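Local coordinates for protein benzoylformate decarboxylase (Mycobacterium smegmatis, PDB 4Q9D) that belongs to the thiamine pyrophosphate-dependent enzyme family and carries a magnesium ion in its C-terminal cofactor-binding domain, at residues M204-P209 against V273-F278. Numbering follows the deposited sequence.
Sequences MLVLGP and VGAEVF
Leu-207 turns CG away from its carbonyl carbon (chi1 -66°), and its CD2 comes to lie 4.0 Å from Val-273 CB, the two side chains running alongside each other and pointing the same way. Val-273 sets CG1 opposite the backbone N (chi1 -177°), which places CG2 beside that nitrogen, where it meets Leu-205 CD1 at an oblique angle. A single valine thus packs against two leucines of the neighbouring strand.

The pairing illustrates how parallel strands end side by side. Val-273 N donates to Val-206 O at 2.9 Å. Val-273 O in turn accepts from Gly-208 N at 3.0 Å. Both bonds are nearly straight, with 171° at the hydrogen. The second donor lies in the carbonyl plane, and the same oxygen also takes a CA-H...O contact from Leu-207.

Beyond this bridge the chains stay close, with 4.0 Å between Gly-208 CA and Ala-275 CA. Ala-275 CB lies 3.7 Å from Gly-208 CA and also touches Val-206 CG1 across the face away from the leucines. After the strand ends, the chain turns away at Gly-274.

Strands 203-207 and 269-273 are neighbours inside the six-stranded parallel sheet of the central, Rossmann-like domain. Two backbone bonds and a buried apolar lining thus hold their C-terminal ends in register, without any charged group joining the two segments.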
loop_
_atom_site.group_PDB
_atom_site.type_symbol
_atom_site.label_atom_id
_atom_site.label_comp_id
_atom_site.label_asym_id
_atom_site.label_seq_id
_atom_site.Cartn_x
_atom_site.Cartn_y
_atom_site.Cartn_z
ATOM N N MET B 204 12.023 1.476 -40.119
ATOM C CA MET B 204 11.987 0.096 -39.672
ATOM C C MET B 204 10.756 -0.104 -38.800
ATOM O O MET B 204 10.375 0.791 -38.042
ATOM C CB MET B 204 13.281 -0.249 -38.897
ATOM C CG MET B 204 13.342 -1.715 -38.448
ATOM S SD MET B 204 12.769 -1.920 -36.720
ATOM C CE MET B 204 14.178 -1.178 -35.896
ATOM N N LEU B 205 10.152 -1.281 -38.885
ATOM C CA LEU B 205 8.931 -1.556 -38.170
ATOM C C LEU B 205 9.163 -2.651 -37.134
ATOM O O LEU B 205 9.792 -3.662 -37.438
ATOM C CB LEU B 205 7.847 -1.992 -39.152
ATOM C CG LEU B 205 6.510 -2.407 -38.536
ATOM C CD1 LEU B 205 5.879 -1.190 -37.818
ATOM C CD2 LEU B 205 5.578 -2.956 -39.610
ATOM N N VAL B 206 8.665 -2.433 -35.912
ATOM C CA VAL B 206 8.693 -3.452 -34.859
ATOM C C VAL B 206 7.261 -3.810 -34.511
ATOM O O VAL B 206 6.469 -2.927 -34.197
ATOM C CB VAL B 206 9.408 -2.956 -33.559
ATOM C CG1 VAL B 206 9.507 -4.081 -32.551
ATOM C CG2 VAL B 206 10.804 -2.390 -33.864
ATOM N N LEU B 207 6.938 -5.101 -34.577
ATOM C CA LEU B 207 5.618 -5.610 -34.241
ATOM C C LEU B 207 5.769 -6.538 -33.046
ATOM O O LEU B 207 6.337 -7.632 -33.152
ATOM C CB LEU B 207 4.977 -6.364 -35.430
ATOM C CG LEU B 207 4.628 -5.527 -36.687
ATOM C CD1 LEU B 207 4.139 -6.408 -37.854
ATOM C CD2 LEU B 207 3.581 -4.445 -36.383
ATOM N N GLY B 208 5.250 -6.088 -31.906
ATOM C CA GLY B 208 5.392 -6.792 -30.644
ATOM C C GLY B 208 4.156 -7.592 -30.262
ATOM O O GLY B 208 3.181 -7.671 -31.021
ATOM N N PRO B 209 4.198 -8.200 -29.072
ATOM C CA PRO B 209 3.151 -9.124 -28.610
ATOM C C PRO B 209 1.718 -8.553 -28.591
ATOM O O PRO B 209 0.789 -9.358 -28.673
ATOM C CB PRO B 209 3.577 -9.449 -27.178
ATOM C CG PRO B 209 5.110 -9.280 -27.187
ATOM C CD PRO B 209 5.351 -8.124 -28.146
ATOM N N VAL B 273 5.126 -0.815 -32.771
ATOM C CA VAL B 273 3.704 -1.052 -32.579
ATOM C C VAL B 273 3.547 -2.254 -31.698
ATOM O O VAL B 273 3.966 -3.343 -32.054
ATOM C CB VAL B 273 2.955 -1.303 -33.920
ATOM C CG1 VAL B 273 1.463 -1.460 -33.671
ATOM C CG2 VAL B 273 3.193 -0.153 -34.899
ATOM N N GLY B 274 2.975 -2.069 -30.514
ATOM C CA GLY B 274 2.668 -3.236 -29.700
ATOM C C GLY B 274 3.819 -3.938 -29.025
ATOM O O GLY B 274 3.653 -5.071 -28.557
ATOM N N ALA B 275 4.967 -3.260 -28.963
ATOM C CA ALA B 275 6.157 -3.706 -28.213
ATOM C C ALA B 275 6.573 -2.576 -27.284
ATOM O O ALA B 275 6.281 -1.404 -27.547
ATOM C CB ALA B 275 7.342 -4.052 -29.173
ATOM N N GLU B 276 7.245 -2.928 -26.199
ATOM C CA GLU B 276 7.840 -1.954 -25.289
ATOM C C GLU B 276 8.985 -1.249 -25.989
ATOM O O GLU B 276 9.524 -1.737 -26.984
ATOM C CB GLU B 276 8.347 -2.675 -24.019
ATOM C CG GLU B 276 7.185 -3.342 -23.295
ATOM C CD GLU B 276 7.535 -4.567 -22.484
ATOM O OE1 GLU B 276 8.738 -4.878 -22.306
ATOM O OE2 GLU B 276 6.568 -5.210 -22.005
ATOM N N VAL B 277 9.347 -0.093 -25.462
ATOM C CA VAL B 277 10.504 0.640 -25.920
ATOM C C VAL B 277 11.494 0.704 -24.773
ATOM O O VAL B 277 11.373 1.592 -23.939
ATOM C CB VAL B 277 10.104 2.083 -26.343
ATOM C CG1 VAL B 277 11.354 2.915 -26.718
ATOM C CG2 VAL B 277 9.138 2.034 -27.497
ATOM N N PHE B 278 12.416 -0.259 -24.648
ATOM C CA PHE B 278 12.412 -1.537 -25.343
ATOM C C PHE B 278 12.546 -2.598 -24.267
ATOM O O PHE B 278 12.990 -2.310 -23.165
ATOM C CB PHE B 278 13.622 -1.699 -26.277
ATOM C CG PHE B 278 13.555 -0.869 -27.529
ATOM C CD1 PHE B 278 12.835 -1.308 -28.624
ATOM C CD2 PHE B 278 14.225 0.340 -27.613
ATOM C CE1 PHE B 278 12.781 -0.542 -29.804
ATOM C CE2 PHE B 278 14.183 1.127 -28.789
ATOM C CZ PHE B 278 13.456 0.675 -29.881
#